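Local coordinates for protein post-proline cleaving enzyme (Rickettsia typhi, PDB 4HVT) that probably acts as a serine-type oligopeptidase of the prolyl oligopeptidase family, cutting peptides on the carboxyl side of proline, at residues D475-E483 / V503-S511; K195-H205 / S217-I227. One frame throughout, in Å; residues are numbered along the deposited sequence. Where two conformers were deposited one is given.

Contact 1 of 2, residues D475-E483 / V503-S511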
loop_
_atom_site.group_PDB
_atom_site.type_symbol
_atom_site.label_atom_id
_atom_site.label_comp_id
_atom_site.label_asym_id
_atom_site.label_seq_id
_atom_site.Cartn_x
_atom_site.Cartn_y
_atom_site.Cartn_z
ATOM N N ASP A 475 27.277 11.417 -19.406
ATOM C CA ASP A 475 27.429 11.590 -20.839
ATOM C C ASP A 475 26.113 11.283 -21.554
ATOM O O ASP A 475 26.101 11.148 -22.755
ATOM C CB ASP A 475 28.525 10.660 -21.375
ATOM C CG ASP A 475 28.199 9.168 -21.194
ATOM O OD1 ASP A 475 27.129 8.815 -20.615
ATOM O OD2 ASP A 475 29.003 8.332 -21.665
ATOM N N GLY A 476 25.019 11.168 -20.790
ATOM C CA GLY A 476 23.677 10.963 -21.330
ATOM C C GLY A 476 23.355 9.543 -21.762
ATOM O O GLY A 476 22.289 9.292 -22.331
ATOM N N LYS A 477 24.234 8.603 -21.466
ATOM C CA LYS A 477 24.074 7.242 -21.944
ATOM C C LYS A 477 23.791 6.241 -20.824
ATOM O O LYS A 477 23.928 5.047 -21.048
ATOM C CB LYS A 477 25.328 6.829 -22.721
ATOM C CG LYS A 477 25.571 7.766 -23.882
ATOM C CD LYS A 477 26.512 7.181 -24.928
ATOM C CE LYS A 477 26.412 8.036 -26.171
ATOM N NZ LYS A 477 26.994 9.384 -25.883
ATOM N N ASN A 478 23.386 6.699 -19.626
ATOM C CA ASN A 478 23.098 5.767 -18.567
ATOM C C ASN A 478 21.652 5.258 -18.618
ATOM O O ASN A 478 20.711 6.048 -18.591
ATOM C CB ASN A 478 23.367 6.373 -17.191
ATOM C CG ASN A 478 24.796 6.839 -17.072
ATOM O OD1 ASN A 478 25.699 6.005 -17.117
ATOM N ND2 ASN A 478 25.010 8.162 -17.065
ATOM N N PRO A 479 21.488 3.936 -18.706
ATOM C CA PRO A 479 20.149 3.381 -18.588
ATOM C C PRO A 479 19.545 3.811 -17.247
ATOM O O PRO A 479 20.135 3.589 -16.194
ATOM C CB PRO A 479 20.387 1.857 -18.653
ATOM C CG PRO A 479 21.698 1.724 -19.319
ATOM C CD PRO A 479 22.504 2.872 -18.783
ATOM N N THR A 480 18.337 4.401 -17.288
ATOM C CA THR A 480 17.775 5.094 -16.146
ATOM C C THR A 480 16.341 4.651 -16.015
ATOM O O THR A 480 15.635 4.563 -17.026
ATOM C CB THR A 480 17.865 6.622 -16.337
ATOM O OG1 THR A 480 19.243 6.994 -16.424
ATOM C CG2 THR A 480 17.167 7.411 -15.225
ATOM N N LEU A 481 15.948 4.328 -14.791
ATOM C CA LEU A 481 14.580 3.961 -14.486
ATOM C C LEU A 481 13.998 4.988 -13.501
ATOM O O LEU A 481 14.476 5.154 -12.345
ATOM C CB LEU A 481 14.547 2.531 -13.971
ATOM C CG LEU A 481 13.331 1.616 -13.937
ATOM C CD1 LEU A 481 12.408 1.820 -15.152
ATOM C CD2 LEU A 481 14.019 0.229 -13.882
ATOM N N LEU A 482 12.977 5.690 -13.976
ATOM C CA LEU A 482 12.327 6.754 -13.235
ATOM C C LEU A 482 10.934 6.255 -12.833
ATOM O O LEU A 482 10.168 5.799 -13.693
ATOM C CB LEU A 482 12.200 7.985 -14.126
ATOM C CG LEU A 482 11.292 9.150 -13.714
ATOM C CD1 LEU A 482 11.652 9.779 -12.355
ATOM C CD2 LEU A 482 11.298 10.183 -14.829
ATOM N N GLU A 483 10.630 6.369 -11.551
ATOM C CA GLU A 483 9.336 5.941 -10.988
ATOM C C GLU A 483 8.667 7.086 -10.248
ATOM O O GLU A 483 9.341 8.007 -9.739
ATOM C CB GLU A 483 9.588 4.779 -10.035
ATOM C CG GLU A 483 10.211 3.570 -10.733
ATOM C CD GLU A 483 10.211 2.325 -9.856
ATOM O OE1 GLU A 483 9.135 1.934 -9.359
ATOM O OE2 GLU A 483 11.283 1.738 -9.681
ATOM N N VAL A 503 19.936 -5.506 -8.943
ATOM C CA VAL A 503 19.725 -5.897 -10.325
ATOM C C VAL A 503 19.960 -4.740 -11.281
ATOM O O VAL A 503 20.522 -4.962 -12.338
ATOM C CB VAL A 503 18.355 -6.488 -10.596
ATOM C CG1 VAL A 503 18.288 -6.890 -12.054
ATOM C CG2 VAL A 503 18.145 -7.685 -9.682
ATOM N N TRP A 504 19.555 -3.531 -10.897
ATOM C CA TRP A 504 19.665 -2.363 -11.756
ATOM C C TRP A 504 20.952 -1.545 -11.469
ATOM O O TRP A 504 21.786 -1.423 -12.354
ATOM C CB TRP A 504 18.370 -1.521 -11.695
ATOM C CG TRP A 504 18.236 -0.538 -12.846
ATOM C CD1 TRP A 504 18.463 0.796 -12.773
ATOM C CD2 TRP A 504 17.919 -0.821 -14.193
ATOM N NE1 TRP A 504 18.331 1.368 -13.988
ATOM C CE2 TRP A 504 17.963 0.405 -14.891
ATOM C CE3 TRP A 504 17.601 -1.990 -14.901
ATOM C CZ2 TRP A 504 17.694 0.504 -16.268
ATOM C CZ3 TRP A 504 17.339 -1.891 -16.267
ATOM C CH2 TRP A 504 17.397 -0.647 -16.933
ATOM N N VAL A 505 21.106 -1.015 -10.251
ATOM C CA VAL A 505 22.118 0.023 -9.965
ATOM C C VAL A 505 23.519 -0.577 -9.914
ATOM O O VAL A 505 24.484 0.035 -10.402
ATOM C CB VAL A 505 21.826 0.817 -8.669
ATOM C CG1 VAL A 505 22.787 1.982 -8.527
ATOM C CG2 VAL A 505 20.398 1.377 -8.675
ATOM N N LYS A 506 23.620 -1.794 -9.412
ATOM C CA LYS A 506 24.910 -2.529 -9.416
ATOM C C LYS A 506 25.411 -2.861 -10.811
ATOM O O LYS A 506 26.610 -3.093 -11.024
ATOM C CB LYS A 506 24.786 -3.806 -8.568
ATOM C CG LYS A 506 26.027 -4.699 -8.481
ATOM C CD LYS A 506 25.767 -5.810 -7.471
ATOM C CE LYS A 506 27.015 -6.590 -7.056
ATOM N NZ LYS A 506 26.664 -7.462 -5.890
ATOM N N ASN A 507 24.507 -2.893 -11.780
ATOM C CA ASN A 507 24.845 -3.080 -13.168
ATOM C C ASN A 507 24.965 -1.740 -13.924
ATOM O O ASN A 507 24.948 -1.702 -15.169
ATOM C CB ASN A 507 23.803 -4.048 -13.760
ATOM C CG ASN A 507 24.090 -5.473 -13.380
ATOM O OD1 ASN A 507 25.227 -5.921 -13.512
ATOM N ND2 ASN A 507 23.095 -6.202 -12.952
ATOM N N ALA A 508 25.091 -0.674 -13.136
ATOM C CA ALA A 508 25.403 0.706 -13.554
ATOM C C ALA A 508 24.189 1.439 -14.165
ATOM O O ALA A 508 24.341 2.493 -14.776
ATOM C CB ALA A 508 26.633 0.769 -14.465
ATOM N N GLY A 509 22.994 0.889 -13.911
ATOM C CA GLY A 509 21.756 1.631 -14.156
ATOM C C GLY A 509 21.567 2.706 -13.119
ATOM O O GLY A 509 22.065 2.611 -11.979
ATOM N N VAL A 510 20.769 3.717 -13.460
ATOM C CA VAL A 510 20.495 4.814 -12.552
ATOM C C VAL A 510 19.061 4.628 -12.141
ATOM O O VAL A 510 18.234 4.280 -12.981
ATOM C CB VAL A 510 20.667 6.151 -13.323
ATOM C CG1 VAL A 510 20.256 7.317 -12.468
ATOM C CG2 VAL A 510 22.132 6.342 -13.730
ATOM N N SER A 511 18.779 4.915 -10.857
ATOM C CA SER A 511 17.419 4.852 -10.318
ATOM C C SER A 511 16.931 6.248 -9.919
ATOM O O SER A 511 17.659 7.002 -9.280
ATOM C CB SER A 511 17.375 3.946 -9.084
ATOM O OG SER A 511 17.467 2.573 -9.448
HETATM O O HOH W 1 25.787 3.435 -16.833
#
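Asn-478 lays its CB against Val-510 CG2 (3.7 Å), while its OD1 reaches the Ala-508 carbonyl through a water that donates to both oxygens; its ND2 turns the other way, to the carbonyls of Lys-473 and Ile-554. Pro-479 puts CB on Trp-504 CZ2 at 3.8 Å, and its carbonyl takes the N-H of Val-510 (N to O 2.8 Å). At Thr-480 the side chain runs alongside Val-510, with OG1 3.5 Å from Val-510 CB. That hydroxyl sits beside its own backbone N (chi1 -62°) and donates back to Asn-478 O. Leu-481 N then bonds to Val-510 O, an oxygen that also receives a weak bond from Trp-504 NE1. With CG swung anti to the backbone N (chi1 -160°), Leu-481 crosses the indole at about a right angle and sets CD2 over the six-membered ring, 4.1 Å from its centroid, a CH-pi contact. Phe-702 of helix 688-706 packs on both side chains. A Schellman motif with Ala-508 as C-prime closes the helix that carries Trp-504. The parallel pairing of Thr-480 with Val-510 and Leu-481 with Ser-511 completes a beta-alpha-beta crossover, characteristic of the alpha/beta-hydrolase fold.

Contact 2 of 2, residues K195-H205 / S217-I227. With EDO (1,2-ethanediol), chain B.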
loop_
_atom_site.group_PDB
_atom_site.type_symbol
_atom_site.label_atom_id
_atom_site.label_comp_id
_atom_site.label_asym_id
_atom_site.label_seq_id
_atom_site.Cartn_x
_atom_site.Cartn_y
_atom_site.Cartn_z
ATOM N N LYS A 195 -14.079 -12.845 24.212
ATOM C CA LYS A 195 -13.559 -14.118 23.774
ATOM C C LYS A 195 -14.559 -14.953 22.963
ATOM O O LYS A 195 -14.137 -15.897 22.256
ATOM C CB LYS A 195 -13.048 -14.937 24.947
ATOM C CG LYS A 195 -14.117 -15.388 25.900
ATOM C CD LYS A 195 -13.452 -16.080 27.088
ATOM C CE LYS A 195 -14.489 -16.524 28.067
ATOM N NZ LYS A 195 -15.550 -17.443 27.567
ATOM N N ASP A 196 -15.829 -14.558 23.009
ATOM C CA ASP A 196 -16.926 -15.271 22.351
ATOM C C ASP A 196 -17.753 -14.426 21.393
ATOM O O ASP A 196 -18.861 -14.843 20.999
ATOM C CB ASP A 196 -17.866 -15.917 23.382
ATOM C CG ASP A 196 -17.145 -16.925 24.276
ATOM O OD1 ASP A 196 -16.382 -17.749 23.739
ATOM O OD2 ASP A 196 -17.361 -16.904 25.533
ATOM N N THR A 197 -17.211 -13.286 20.937
ATOM C CA THR A 197 -17.992 -12.386 20.116
ATOM C C THR A 197 -17.089 -11.590 19.205
ATOM O O THR A 197 -16.018 -11.118 19.639
ATOM C CB THR A 197 -18.743 -11.380 21.011
ATOM O OG1 THR A 197 -19.381 -12.080 22.084
ATOM C CG2 THR A 197 -19.799 -10.643 20.216
ATOM N N ILE A 198 -17.441 -11.526 17.938
ATOM C CA ILE A 198 -16.716 -10.659 16.992
ATOM C C ILE A 198 -17.669 -9.707 16.272
ATOM O O ILE A 198 -18.902 -9.931 16.204
ATOM C CB ILE A 198 -15.886 -11.497 15.946
ATOM C CG1 ILE A 198 -16.809 -12.307 15.024
ATOM C CG2 ILE A 198 -14.927 -12.436 16.678
ATOM C CD1 ILE A 198 -16.166 -12.921 13.784
ATOM N N ILE A 199 -17.101 -8.645 15.728
ATOM C CA ILE A 199 -17.825 -7.783 14.818
ATOM C C ILE A 199 -17.058 -7.745 13.488
ATOM O O ILE A 199 -15.840 -7.759 13.437
ATOM C CB ILE A 199 -18.017 -6.375 15.449
ATOM C CG1 ILE A 199 -18.836 -5.490 14.538
ATOM C CG2 ILE A 199 -16.698 -5.679 15.771
ATOM C CD1 ILE A 199 -19.212 -4.188 15.216
ATOM N N PHE A 200 -17.762 -7.681 12.374
ATOM C CA PHE A 200 -17.086 -7.657 11.077
ATOM C C PHE A 200 -17.985 -7.141 9.966
ATOM O O PHE A 200 -19.210 -7.168 10.100
ATOM C CB PHE A 200 -16.434 -9.001 10.733
ATOM C CG PHE A 200 -17.336 -10.172 10.502
ATOM C CD1 PHE A 200 -18.252 -10.646 11.459
ATOM C CD2 PHE A 200 -17.173 -10.943 9.341
ATOM C CE1 PHE A 200 -19.057 -11.779 11.228
ATOM C CE2 PHE A 200 -17.904 -12.113 9.146
ATOM C CZ PHE A 200 -18.879 -12.509 10.045
ATOM N N ASN A 201 -17.331 -6.726 8.867
ATOM C CA ASN A 201 -17.983 -6.225 7.662
ATOM C C ASN A 201 -18.252 -7.409 6.731
ATOM O O ASN A 201 -17.563 -7.613 5.731
ATOM C CB ASN A 201 -17.186 -5.072 7.029
ATOM C CG ASN A 201 -15.737 -5.406 6.724
ATOM O OD1 ASN A 201 -15.070 -6.109 7.492
ATOM N ND2 ASN A 201 -15.263 -4.911 5.587
ATOM N N LEU A 202 -19.286 -8.173 7.116
ATOM C CA LEU A 202 -19.764 -9.399 6.510
ATOM C C LEU A 202 -20.715 -9.156 5.330
ATOM O O LEU A 202 -21.710 -8.435 5.456
ATOM C CB LEU A 202 -20.520 -10.254 7.560
ATOM C CG LEU A 202 -21.293 -11.468 7.054
ATOM C CD1 LEU A 202 -20.444 -12.517 6.420
ATOM C CD2 LEU A 202 -22.047 -12.107 8.209
ATOM N N VAL A 203 -20.472 -9.830 4.208
ATOM C CA VAL A 203 -21.437 -9.857 3.099
ATOM C C VAL A 203 -22.234 -11.130 3.238
ATOM O O VAL A 203 -21.822 -12.202 2.782
ATOM C CB VAL A 203 -20.734 -9.789 1.735
ATOM C CG1 VAL A 203 -21.743 -9.756 0.592
ATOM C CG2 VAL A 203 -19.863 -8.544 1.672
ATOM N N LEU A 204 -23.328 -11.046 3.986
ATOM C CA LEU A 204 -24.128 -12.256 4.245
ATOM C C LEU A 204 -25.016 -12.520 3.034
ATOM O O LEU A 204 -25.159 -13.677 2.565
ATOM C CB LEU A 204 -24.962 -12.083 5.506
ATOM C CG LEU A 204 -25.839 -13.265 5.926
ATOM C CD1 LEU A 204 -25.017 -14.522 6.055
ATOM C CD2 LEU A 204 -26.571 -12.949 7.212
ATOM N N HIS A 205 -25.643 -11.448 2.564
ATOM C CA HIS A 205 -26.517 -11.469 1.391
ATOM C C HIS A 205 -25.795 -10.773 0.215
ATOM O O HIS A 205 -25.120 -9.800 0.409
ATOM C CB HIS A 205 -27.831 -10.793 1.737
ATOM C CG HIS A 205 -28.492 -11.368 2.961
ATOM N ND1 HIS A 205 -29.034 -12.638 2.976
ATOM C CD2 HIS A 205 -28.658 -10.877 4.216
ATOM C CE1 HIS A 205 -29.538 -12.890 4.171
ATOM N NE2 HIS A 205 -29.314 -11.846 4.943
ATOM N N SER A 217 -22.240 -3.518 5.285
ATOM C CA SER A 217 -22.856 -3.804 6.609
ATOM C C SER A 217 -21.878 -4.279 7.631
ATOM O O SER A 217 -20.856 -4.840 7.251
ATOM C CB SER A 217 -23.952 -4.848 6.447
ATOM O OG SER A 217 -24.935 -4.406 5.533
ATOM N N LEU A 218 -22.199 -4.094 8.912
ATOM C CA LEU A 218 -21.472 -4.691 10.012
ATOM C C LEU A 218 -22.402 -5.591 10.748
ATOM O O LEU A 218 -23.573 -5.216 10.970
ATOM C CB LEU A 218 -20.997 -3.587 10.971
ATOM C CG LEU A 218 -19.924 -2.616 10.421
ATOM C CD1 LEU A 218 -19.585 -1.504 11.428
ATOM C CD2 LEU A 218 -18.676 -3.380 10.020
ATOM N N TYR A 219 -21.904 -6.759 11.091
ATOM C CA TYR A 219 -22.592 -7.787 11.878
ATOM C C TYR A 219 -21.792 -8.116 13.140
ATOM O O TYR A 219 -20.530 -8.107 13.156
ATOM C CB TYR A 219 -22.743 -9.066 11.080
ATOM C CG TYR A 219 -23.835 -9.065 10.011
ATOM C CD1 TYR A 219 -23.653 -8.461 8.730
ATOM C CD2 TYR A 219 -25.043 -9.661 10.253
ATOM C CE1 TYR A 219 -24.642 -8.486 7.786
ATOM C CE2 TYR A 219 -26.070 -9.681 9.275
ATOM C CZ TYR A 219 -25.883 -9.109 8.067
ATOM O OH TYR A 219 -26.942 -9.177 7.144
ATOM N N ILE A 220 -22.540 -8.420 14.201
ATOM C CA ILE A 220 -21.959 -8.960 15.436
ATOM C C ILE A 220 -22.356 -10.443 15.523
ATOM O O ILE A 220 -23.508 -10.826 15.247
ATOM C CB ILE A 220 -22.390 -8.116 16.674
ATOM C CG1 ILE A 220 -21.680 -8.531 17.937
ATOM C CG2 ILE A 220 -23.882 -8.160 16.862
ATOM C CD1 ILE A 220 -21.822 -7.507 19.088
ATOM N N TRP A 221 -21.413 -11.289 15.941
ATOM C CA TRP A 221 -21.578 -12.737 15.847
ATOM C C TRP A 221 -21.029 -13.399 17.095
ATOM O O TRP A 221 -19.855 -13.147 17.495
ATOM C CB TRP A 221 -20.885 -13.252 14.590
ATOM C CG TRP A 221 -21.214 -14.668 14.200
ATOM C CD1 TRP A 221 -22.333 -15.388 14.526
ATOM C CD2 TRP A 221 -20.452 -15.488 13.307
ATOM N NE1 TRP A 221 -22.259 -16.634 13.978
ATOM C CE2 TRP A 221 -21.109 -16.722 13.222
ATOM C CE3 TRP A 221 -19.263 -15.306 12.612
ATOM C CZ2 TRP A 221 -20.647 -17.769 12.408
ATOM C CZ3 TRP A 221 -18.763 -16.378 11.851
ATOM C CH2 TRP A 221 -19.469 -17.588 11.771
ATOM N N LYS A 222 -21.861 -14.241 17.701
ATOM C CA LYS A 222 -21.615 -14.957 18.945
ATOM C C LYS A 222 -21.185 -16.378 18.686
ATOM O O LYS A 222 -21.693 -17.078 17.788
ATOM C CB LYS A 222 -22.901 -14.980 19.817
ATOM C CG LYS A 222 -23.414 -13.622 20.266
ATOM C CD LYS A 222 -24.841 -13.734 20.851
ATOM C CE LYS A 222 -24.943 -14.574 22.093
ATOM N NZ LYS A 222 -24.141 -13.882 23.122
ATOM N N ARG A 223 -20.238 -16.809 19.488
ATOM C CA ARG A 223 -19.741 -18.165 19.450
ATOM C C ARG A 223 -20.869 -19.152 19.636
ATOM O O ARG A 223 -21.780 -18.946 20.464
ATOM C CB ARG A 223 -18.615 -18.393 20.485
ATOM C CG ARG A 223 -17.952 -19.735 20.355
ATOM C CD ARG A 223 -16.780 -19.934 21.325
ATOM N NE ARG A 223 -15.734 -18.933 21.223
ATOM C CZ ARG A 223 -14.812 -18.887 20.271
ATOM N NH1 ARG A 223 -14.772 -19.813 19.315
ATOM N NH2 ARG A 223 -13.932 -17.915 20.282
ATOM N N GLY A 224 -20.841 -20.189 18.803
ATOM C CA GLY A 224 -21.752 -21.298 18.854
ATOM C C GLY A 224 -22.972 -21.151 17.985
ATOM O O GLY A 224 -23.699 -22.126 17.823
ATOM N N GLU A 225 -23.243 -19.927 17.508
ATOM C CA GLU A 225 -24.427 -19.639 16.681
ATOM C C GLU A 225 -24.111 -19.669 15.199
ATOM O O GLU A 225 -23.055 -19.258 14.785
ATOM C CB GLU A 225 -24.987 -18.271 16.998
ATOM C CG GLU A 225 -25.432 -18.142 18.448
ATOM C CD GLU A 225 -26.164 -16.839 18.764
ATOM O OE1 GLU A 225 -26.377 -15.954 17.852
ATOM O OE2 GLU A 225 -26.494 -16.727 19.981
ATOM N N SER A 226 -25.066 -20.154 14.400
ATOM C CA SER A 226 -24.936 -20.102 12.948
ATOM C C SER A 226 -24.791 -18.657 12.496
ATOM O O SER A 226 -25.339 -17.751 13.110
ATOM C CB SER A 226 -26.181 -20.717 12.282
ATOM O OG SER A 226 -26.032 -20.710 10.875
ATOM N N ILE A 227 -24.106 -18.436 11.379
ATOM C CA ILE A 227 -23.883 -17.094 10.845
ATOM C C ILE A 227 -25.197 -16.458 10.397
ATOM O O ILE A 227 -25.350 -15.240 10.399
ATOM C CB ILE A 227 -22.863 -17.087 9.687
ATOM C CG1 ILE A 227 -22.233 -15.719 9.526
ATOM C CG2 ILE A 227 -23.571 -17.394 8.365
ATOM C CD1 ILE A 227 -21.015 -15.751 8.645
HETATM C C1 EDO B . -18.203 -19.756 15.962
HETATM O O1 EDO B . -18.526 -20.609 17.082
HETATM C C2 EDO B . -19.459 -18.968 15.582
HETATM O O2 EDO B . -20.383 -19.928 15.046
HETATM O O HOH W 2 -21.096 -14.361 22.766
HETATM O O HOH W 3 -22.204 -11.257 22.740
HETATM O O HOH W 4 -21.813 -6.070 3.954
#
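The rings of Phe-200 and Trp-221 meet rim to rim, planes 25° apart, with Phe-200 CE1 3.8 Å from Trp-221 CE3. C2 of an ethanediol, probably from the crystallisation liquor, lies over one face of the indole, and Ile-227 CG1 rests on the opposite face. Ile-227 CD1 comes to the edge of the phenyl ring and Leu-202 CB lies over one of its faces. The ring of Tyr-219 carries Leu-202 CD2 over one face, 4.2 Å from the centroid, while Leu-204 CD2 approaches obliquely and the hydroxyl goes to Glu-208. Leu-202 and Ile-227 meet tip to tip, closing this apolar layer.

The guanidinium of Arg-223 is bonded at its edge. Its NH2 gives a nearly straight, in-plane bond to Lys-195 O (2.8 Å, 175° at the hydrogen), and its NE meets the anti lone pair of Asp-196 OD1 at 2.9 Å, although the carboxylate plane stands 80° to the guanidinium. Asp-196 OD2 pairs with Lys-195 NZ (2.8 Å), and Glu-160 adds a second acid to Arg-223 NH2. Antiparallel strands 197-200 and 217-222 exchange two backbone bonds in each of the pairs Ile-198 with Trp-221 and Phe-200 with Tyr-219. Thr-197 CG2 touches Ile-220 CG1 on the face of the sheet turned away from Phe-200 and Trp-221.

These are neighbouring strands of a four-stranded antiparallel propeller blade. The main-chain bond from Arg-223 N to Asp-196 O (2.8 Å) joins the turn at Lys-222 to Glu-225 to the segment before strand 197-200; the ion pairs add to it, and two cations on one carboxylate would be expected to favour the charged form of Asp-196.

The two contacts belong to different domains: 195-205/217-227 joins strands within one blade of the N-terminal beta-propeller, whereas 475-483/503-511 joins two strands of the hydrolase sheet. They lie on opposite sides of the chain's centre, with their own centres 52 Å apart and nearest atoms about 29 Å apart, so neither touches the other. Contact 2 closes along the chain before contact 1 opens. Strand 480-483 of contact 1 is flanked by strand 560-565, which leads to the probable nucleophile elbow at Ser-566, with His-682 and Asp-649 as likely triad partners. Contact 1 thus shares its sheet with the strand leading to the probable nucleophile, while contact 2 lies in the propeller.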